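Local coordinates for chemotaxis signal transduction protein (Thermoanaerobacter tengcongensis, PDB 2QDL) that probably serves as a scaffold that couples chemoreceptors to the kinase CheA in the signalling arrays of bacterial chemotaxis, at residues I137-L141 against H142-E146; V86-G90 against Q91-L95; I104-E108 against N109-P113. All coordinates share one frame; numbering follows the deposited sequence.

How the contacts relate
From the N terminus the chain first makes contact 2, a hairpin joining strands 82-88 and 91-106. The second strand runs on to contact 3, where its far end turns through a short 3-10 segment into the following loop. Contact 1 begins in the last residues of strand 134-139 and continues into the loop toward strand 146-147. The three are in series and none nests in or crosses another, yet contact 1 touches both its companions: L141 and F145 pack on I88 and A93 of contact 2, and I138 meets I111 of contact 3. Contacts 2 and 3 lie about 15 Å apart at their nearest atoms. All three border the same mixed sheet of the CheW-like fold.

Contact 1. Residues I137-L141 against H142-E146; sequences IIIKL and HFLFE
I139, at the end of strand 134-139, sends its CG2 methyl toward the CD1 methyl of L144, 4.2 Å away, a light apolar touch spanning the turn that follows. K140 contributes both backbone and side chain. Its carbonyl O takes a hydrogen bond from a water 2.8 Å away, and the same water accepts from F143 N, also at 2.8 Å, tying the strand end to the turn through a single molecule. With CG of K140 pointing away from its backbone N (chi1 173°), the chain runs alongside CB of H142, the two side chains pointing the same way. Farther out, CD of K140 comes 4.3 Å from CE2 of F143, obliquely to the ring.

L141 opens a type I beta turn that ends at L144. The closing bond, from L144 N to L141 O, is nearly straight (170° at the hydrogen) but weak at 3.3 Å. Apolar contact reinforces it: CD2 of L141 meets CD1 of L144 at 3.8 Å. Within the turn, F143 swings its ring over that of H142, its CE1 3.4 Å above the centre of the imidazole, which probably restricts the rotation of both rings. A second type I beta turn from F143 to E146, closed by E146 N and F143 O, overlaps the first at F143 and L144, and the pair carries the chain off a strand of the barrel.

Strand 134-139 runs between strands 22-27 and 125-131, with backbone bonds from I139 to G25 and from I138 to E126 and G127. I139 and L144 both rest on F70 of helix 66-70, while L141 packs on L26. From that helix, R69 reaches the turns and donates to the carbonyl oxygens of L144 and E146.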
loop_
_atom_site.group_PDB
_atom_site.type_symbol
_atom_site.label_atom_id
_atom_site.label_comp_id
_atom_site.label_asym_id
_atom_site.label_seq_id
_atom_site.Cartn_x
_atom_site.Cartn_y
_atom_site.Cartn_z
ATOM N N ILE A 137 -6.869 -7.686 2.843
ATOM C CA ILE A 137 -5.737 -7.480 3.717
ATOM C C ILE A 137 -5.394 -6.022 3.731
ATOM O O ILE A 137 -5.160 -5.425 2.688
ATOM C CB ILE A 137 -4.501 -8.312 3.281
ATOM C CG1 ILE A 137 -4.723 -9.770 3.682
ATOM C CG2 ILE A 137 -3.215 -7.750 3.900
ATOM C CD1 ILE A 137 -3.889 -10.724 2.968
ATOM N N ILE A 138 -5.397 -5.456 4.934
ATOM C CA ILE A 138 -4.966 -4.116 5.154
ATOM C C ILE A 138 -3.458 -4.193 5.352
ATOM O O ILE A 138 -2.951 -4.880 6.278
ATOM C CB ILE A 138 -5.688 -3.454 6.373
ATOM C CG1 ILE A 138 -7.198 -3.415 6.124
ATOM C CG2 ILE A 138 -5.138 -2.046 6.584
ATOM C CD1 ILE A 138 -7.962 -2.888 7.278
ATOM N N ILE A 139 -2.742 -3.501 4.483
ATOM C CA ILE A 139 -1.288 -3.552 4.472
ATOM C C ILE A 139 -0.689 -2.703 5.591
ATOM O O ILE A 139 -1.176 -1.607 5.878
ATOM C CB ILE A 139 -0.737 -3.103 3.089
ATOM C CG1 ILE A 139 -1.030 -4.194 2.038
ATOM C CG2 ILE A 139 0.788 -2.661 3.179
ATOM C CD1 ILE A 139 -0.858 -3.706 0.596
ATOM N N LYS A 140 0.347 -3.225 6.231
ATOM C CA LYS A 140 1.116 -2.476 7.215
ATOM C C LYS A 140 2.293 -1.889 6.484
ATOM O O LYS A 140 3.065 -2.612 5.841
ATOM C CB LYS A 140 1.589 -3.408 8.353
ATOM C CG LYS A 140 2.542 -2.788 9.353
ATOM C CD LYS A 140 3.011 -3.783 10.436
ATOM C CE LYS A 140 1.898 -4.071 11.458
ATOM N NZ LYS A 140 2.276 -5.076 12.552
ATOM N N LEU A 141 2.424 -0.566 6.568
ATOM C CA LEU A 141 3.452 0.161 5.834
ATOM C C LEU A 141 4.826 0.141 6.484
ATOM O O LEU A 141 5.826 0.332 5.797
ATOM C CB LEU A 141 3.042 1.625 5.664
ATOM C CG LEU A 141 1.699 1.903 4.970
ATOM C CD1 LEU A 141 1.371 3.372 5.046
ATOM C CD2 LEU A 141 1.668 1.359 3.538
ATOM N N HIS A 142 4.878 -0.042 7.802
ATOM C CA HIS A 142 6.107 0.108 8.581
ATOM C C HIS A 142 7.395 -0.476 7.949
ATOM O O HIS A 142 8.381 0.247 7.767
ATOM C CB HIS A 142 5.897 -0.483 9.985
ATOM C CG HIS A 142 6.939 -0.073 10.975
ATOM N ND1 HIS A 142 6.819 -0.313 12.325
ATOM C CD2 HIS A 142 8.110 0.592 10.814
ATOM C CE1 HIS A 142 7.880 0.171 12.948
ATOM N NE2 HIS A 142 8.679 0.718 12.052
ATOM N N PHE A 143 7.383 -1.772 7.639
ATOM C CA PHE A 143 8.585 -2.472 7.204
ATOM C C PHE A 143 8.738 -2.721 5.700
ATOM O O PHE A 143 9.610 -3.503 5.292
ATOM C CB PHE A 143 8.695 -3.810 7.938
ATOM C CG PHE A 143 8.492 -3.695 9.441
ATOM C CD1 PHE A 143 9.387 -2.968 10.227
ATOM C CD2 PHE A 143 7.387 -4.292 10.050
ATOM C CE1 PHE A 143 9.195 -2.854 11.616
ATOM C CE2 PHE A 143 7.167 -4.180 11.448
ATOM C CZ PHE A 143 8.076 -3.462 12.228
ATOM N N LEU A 144 7.907 -2.078 4.881
ATOM C CA LEU A 144 7.939 -2.316 3.440
ATOM C C LEU A 144 9.336 -2.157 2.822
ATOM O O LEU A 144 9.710 -2.922 1.930
ATOM C CB LEU A 144 6.891 -1.479 2.683
ATOM C CG LEU A 144 5.426 -1.904 2.887
ATOM C CD1 LEU A 144 4.478 -0.862 2.203
ATOM C CD2 LEU A 144 5.194 -3.331 2.360
ATOM N N PHE A 145 10.114 -1.215 3.352
ATOM C CA PHE A 145 11.438 -0.888 2.824
ATOM C C PHE A 145 12.592 -1.505 3.620
ATOM O O PHE A 145 13.752 -1.331 3.252
ATOM C CB PHE A 145 11.627 0.650 2.765
ATOM C CG PHE A 145 10.876 1.294 1.645
ATOM C CD1 PHE A 145 11.480 1.479 0.403
ATOM C CD2 PHE A 145 9.539 1.674 1.814
ATOM C CE1 PHE A 145 10.779 2.046 -0.645
ATOM C CE2 PHE A 145 8.822 2.231 0.776
ATOM C CZ PHE A 145 9.435 2.430 -0.457
ATOM N N GLU A 146 12.282 -2.199 4.711
ATOM C CA GLU A 146 13.318 -2.720 5.586
ATOM C C GLU A 146 13.905 -4.034 5.075
ATOM O O GLU A 146 13.249 -5.075 5.106
ATOM C CB GLU A 146 12.844 -2.842 7.043
ATOM C CG GLU A 146 13.981 -2.514 8.041
ATOM C CD GLU A 146 13.633 -2.809 9.485
ATOM O OE1 GLU A 146 12.639 -2.244 9.994
ATOM O OE2 GLU A 146 14.366 -3.601 10.123
HETATM O O HOH W 1 5.331 -3.599 7.049
#

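Contact 2. Residues V86-G90 against Q91-L95; sequences VEILG and QKAGL
The CB of A93 meets two branched side chains of the opposing strand, 4.1 Å from CG2 of V86 and 4.0 Å from CD1 of I88, the three groups forming a compact triangle. All three residues face the same side of the sheet, where F145 packs on I88 and A93. L95 extends this row: its CD1 meets the other valine branch, CG1 of V86, at 4.1 Å, and the two side chains cross at about a right angle. I88 reaches A93 because its CG1 lies anti to its carbonyl carbon (chi1 -61°) and the chain then continues extended to CD1.

Around this apolar centre the backbones pair antiparallel. V86 and A93 form a hydrogen-bonded pair, with V86 N to A93 O at 2.8 Å and A93 N to V86 O at 3.0 Å. I88 and Q91 form the next, with I88 N to Q91 O at 2.8 Å and Q91 N returning to I88 O. Between them the non-hydrogen-bonded pair E87 and K92 points to the other face; their opposite charges may attract weakly, although NZ of K92 and OE2 of E87 remain 5.5 Å apart.

L89 and G90 make the type I' turn of a two-residue beta hairpin, both with positive phi. Q91, bent at its second torsion, folds its amide back beside the G90 carbonyl.

The N-to-C directions of the two short strand segments make 126°, well short of the 180° of a flat antiparallel pair, so the hairpin is strongly twisted. On its other side strand 91-106 bonds to strand 59-65, through G94 with P62 and I64. V86 and L95 pack on L26 of strand 22-27, while K92 touches I61 and E87 touches H32 in a loop.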
loop_
_atom_site.group_PDB
_atom_site.type_symbol
_atom_site.label_atom_id
_atom_site.label_comp_id
_atom_site.label_asym_id
_atom_site.label_seq_id
_atom_site.Cartn_x
_atom_site.Cartn_y
_atom_site.Cartn_z
ATOM N N VAL A 86 2.406 7.323 0.087
ATOM C CA VAL A 86 2.212 7.147 1.518
ATOM C C VAL A 86 3.409 7.802 2.277
ATOM O O VAL A 86 4.296 8.409 1.672
ATOM C CB VAL A 86 2.049 5.618 1.882
ATOM C CG1 VAL A 86 0.896 4.977 1.078
ATOM C CG2 VAL A 86 3.363 4.855 1.662
ATOM N N GLU A 87 3.408 7.679 3.596
ATOM C CA GLU A 87 4.483 8.204 4.435
ATOM C C GLU A 87 4.886 7.103 5.389
ATOM O O GLU A 87 4.044 6.514 6.025
ATOM C CB GLU A 87 4.017 9.430 5.215
ATOM C CG GLU A 87 5.076 9.974 6.128
ATOM C CD GLU A 87 4.545 11.036 7.094
ATOM O OE1 GLU A 87 3.892 10.708 8.129
ATOM O OE2 GLU A 87 4.808 12.210 6.810
ATOM N N ILE A 88 6.165 6.777 5.403
ATOM C CA ILE A 88 6.698 5.705 6.207
ATOM C C ILE A 88 7.874 6.323 6.945
ATOM O O ILE A 88 8.823 6.835 6.321
ATOM C CB ILE A 88 7.176 4.507 5.352
ATOM C CG1 ILE A 88 6.018 3.909 4.546
ATOM C CG2 ILE A 88 7.836 3.444 6.226
ATOM C CD1 ILE A 88 6.480 2.845 3.601
ATOM N N LEU A 89 7.752 6.314 8.270
ATOM C CA LEU A 89 8.715 6.892 9.190
ATOM C C LEU A 89 9.018 8.337 8.807
ATOM O O LEU A 89 10.179 8.735 8.714
ATOM C CB LEU A 89 9.980 6.002 9.248
ATOM C CG LEU A 89 9.802 4.601 9.855
ATOM C CD1 LEU A 89 11.066 3.822 9.685
ATOM C CD2 LEU A 89 9.410 4.669 11.338
ATOM N N GLY A 90 7.957 9.102 8.551
ATOM C CA GLY A 90 8.079 10.519 8.213
ATOM C C GLY A 90 8.668 10.829 6.847
ATOM O O GLY A 90 8.990 11.975 6.568
ATOM N N GLN A 91 8.822 9.800 6.003
ATOM C CA GLN A 91 9.341 9.937 4.639
ATOM C C GLN A 91 8.301 9.526 3.609
ATOM O O GLN A 91 7.555 8.561 3.829
ATOM C CB GLN A 91 10.580 9.052 4.457
ATOM C CG GLN A 91 11.699 9.345 5.472
ATOM C CD GLN A 91 12.232 10.761 5.309
ATOM O OE1 GLN A 91 12.396 11.256 4.186
ATOM N NE2 GLN A 91 12.480 11.429 6.428
ATOM N N LYS A 92 8.271 10.225 2.474
ATOM C CA LYS A 92 7.386 9.859 1.370
ATOM C C LYS A 92 7.843 8.589 0.633
ATOM O O LYS A 92 9.031 8.410 0.345
ATOM C CB LYS A 92 7.231 11.009 0.374
ATOM C CG LYS A 92 6.456 12.202 0.908
ATOM C CD LYS A 92 5.703 12.947 -0.203
ATOM C CE LYS A 92 4.951 14.194 0.323
ATOM N NZ LYS A 92 4.312 13.999 1.684
ATOM N N ALA A 93 6.880 7.719 0.326
ATOM C CA ALA A 93 7.135 6.490 -0.418
ATOM C C ALA A 93 5.977 6.262 -1.386
ATOM O O ALA A 93 4.882 6.813 -1.186
ATOM C CB ALA A 93 7.314 5.306 0.553
ATOM N N GLY A 94 6.240 5.513 -2.462
ATOM C CA GLY A 94 5.243 5.174 -3.461
ATOM C C GLY A 94 5.040 3.666 -3.532
ATOM O O GLY A 94 6.001 2.885 -3.483
ATOM N N LEU A 95 3.783 3.252 -3.613
ATOM C CA LEU A 95 3.429 1.836 -3.740
ATOM C C LEU A 95 2.689 1.676 -5.064
ATOM O O LEU A 95 1.687 2.368 -5.310
ATOM C CB LEU A 95 2.537 1.382 -2.575
ATOM C CG LEU A 95 2.880 1.790 -1.126
ATOM C CD1 LEU A 95 1.878 1.184 -0.177
ATOM C CD2 LEU A 95 4.255 1.327 -0.740
#

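Contact 3. Residues I104-E108 against N109-P113; sequences IPIDE and NSIEP
D107 accepts four hydrogen bonds from N109 and S110. Its OD1 receives N109 N at 3.0 Å, two residues on, which makes an Asx turn at the start of a short 3-10 segment; the donor comes from above the carboxylate plane. N109 ND2 reaches OD1 at 3.0 Å on the syn lone pair, but this bond is bent (131° at the hydrogen), and the carboxylate and amide planes lie 75° apart. The D107 carbonyl O takes S110 OG in the carbonyl plane and S110 N from above it, both at 2.8 Å. The serine hydroxyl gets there by lying between its own backbone N and carbonyl carbon (chi1 80°). A water bridges D107 N and S110 OG.

A longer bond, I111 N to E108 O at 3.2 Å, carries the winding one residue further. Beside this cluster I106 and I111 cross at about a right angle and their CD1 methyls meet at 3.6 Å.

The turn lies near the surface at the end of strand 91-106, where I106 still bonds to K12 of strand 12-19. I106 and I111 both pack on A129 of strand 125-131, and E112 bonds to I128 of that strand.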
loop_
_atom_site.group_PDB
_atom_site.type_symbol
_atom_site.label_atom_id
_atom_site.label_comp_id
_atom_site.label_asym_id
_atom_site.label_seq_id
_atom_site.Cartn_x
_atom_site.Cartn_y
_atom_site.Cartn_z
ATOM N N ILE A 104 -14.291 2.093 0.546
ATOM C CA ILE A 104 -15.364 1.520 1.346
ATOM C C ILE A 104 -15.304 1.856 2.842
ATOM O O ILE A 104 -14.239 1.866 3.425
ATOM C CB ILE A 104 -15.508 -0.011 1.135
ATOM C CG1 ILE A 104 -14.217 -0.747 1.424
ATOM C CG2 ILE A 104 -15.994 -0.303 -0.295
ATOM C CD1 ILE A 104 -14.422 -2.217 1.321
ATOM N N PRO A 105 -16.482 2.122 3.442
ATOM C CA PRO A 105 -16.609 2.327 4.878
ATOM C C PRO A 105 -16.681 0.987 5.578
ATOM O O PRO A 105 -17.303 0.054 5.074
ATOM C CB PRO A 105 -17.949 3.048 5.003
ATOM C CG PRO A 105 -18.778 2.454 3.870
ATOM C CD PRO A 105 -17.789 2.215 2.746
ATOM N N ILE A 106 -16.037 0.872 6.727
ATOM C CA ILE A 106 -16.073 -0.389 7.448
ATOM C C ILE A 106 -15.992 -0.157 8.934
ATOM O O ILE A 106 -15.380 0.818 9.398
ATOM C CB ILE A 106 -14.942 -1.386 7.015
ATOM C CG1 ILE A 106 -13.566 -0.845 7.383
ATOM C CG2 ILE A 106 -15.003 -1.660 5.513
ATOM C CD1 ILE A 106 -12.498 -1.918 7.342
ATOM N N ASP A 107 -16.574 -1.075 9.686
ATOM C CA ASP A 107 -16.388 -1.086 11.140
ATOM C C ASP A 107 -14.968 -1.579 11.476
ATOM O O ASP A 107 -14.596 -2.714 11.185
ATOM C CB ASP A 107 -17.416 -2.010 11.769
ATOM C CG ASP A 107 -17.536 -1.843 13.262
ATOM O OD1 ASP A 107 -16.588 -1.350 13.962
ATOM O OD2 ASP A 107 -18.634 -2.223 13.731
ATOM N N GLU A 108 -14.178 -0.710 12.087
ATOM C CA GLU A 108 -12.814 -1.047 12.464
ATOM C C GLU A 108 -12.737 -2.337 13.297
ATOM O O GLU A 108 -11.721 -3.049 13.285
ATOM C CB GLU A 108 -12.201 0.119 13.212
ATOM C CG GLU A 108 -10.749 -0.079 13.552
ATOM C CD GLU A 108 -10.268 0.845 14.654
ATOM O OE1 GLU A 108 -9.058 1.134 14.629
ATOM O OE2 GLU A 108 -11.083 1.270 15.522
ATOM N N ASN A 109 -13.841 -2.654 13.969
ATOM C CA ASN A 109 -13.955 -3.829 14.849
ATOM C C ASN A 109 -14.303 -5.122 14.127
ATOM O O ASN A 109 -14.358 -6.197 14.730
ATOM C CB ASN A 109 -14.980 -3.544 15.955
ATOM C CG ASN A 109 -14.616 -2.308 16.777
ATOM O OD1 ASN A 109 -13.577 -2.289 17.455
ATOM N ND2 ASN A 109 -15.479 -1.260 16.720
ATOM N N SER A 110 -14.525 -5.018 12.829
ATOM C CA SER A 110 -14.664 -6.184 11.985
ATOM C C SER A 110 -13.275 -6.605 11.439
ATOM O O SER A 110 -13.144 -7.653 10.816
ATOM C CB SER A 110 -15.599 -5.836 10.822
ATOM O OG SER A 110 -14.869 -5.107 9.822
ATOM N N ILE A 111 -12.248 -5.784 11.666
ATOM C CA ILE A 111 -10.897 -6.096 11.206
ATOM C C ILE A 111 -10.247 -7.130 12.153
ATOM O O ILE A 111 -10.080 -6.877 13.346
ATOM C CB ILE A 111 -10.018 -4.821 11.010
ATOM C CG1 ILE A 111 -10.663 -3.885 9.993
ATOM C CG2 ILE A 111 -8.613 -5.181 10.519
ATOM C CD1 ILE A 111 -10.041 -2.498 9.977
ATOM N N GLU A 112 -9.919 -8.298 11.602
ATOM C CA GLU A 112 -9.340 -9.398 12.367
ATOM C C GLU A 112 -7.821 -9.424 12.245
ATOM O O GLU A 112 -7.282 -9.102 11.188
ATOM C CB GLU A 112 -9.884 -10.741 11.878
ATOM C CG GLU A 112 -11.389 -10.861 11.997
ATOM C CD GLU A 112 -11.929 -12.169 11.445
ATOM O OE1 GLU A 112 -11.136 -12.986 10.895
ATOM O OE2 GLU A 112 -13.167 -12.375 11.567
ATOM N N PRO A 113 -7.129 -9.841 13.331
ATOM C CA PRO A 113 -5.673 -9.991 13.279
ATOM C C PRO A 113 -5.379 -11.104 12.290
ATOM O O PRO A 113 -6.193 -12.013 12.165
ATOM C CB PRO A 113 -5.316 -10.425 14.711
ATOM C CG PRO A 113 -6.597 -11.100 15.233
ATOM C CD PRO A 113 -7.685 -10.242 14.642
HETATM O O HOH W 2 -17.514 -3.689 8.610
#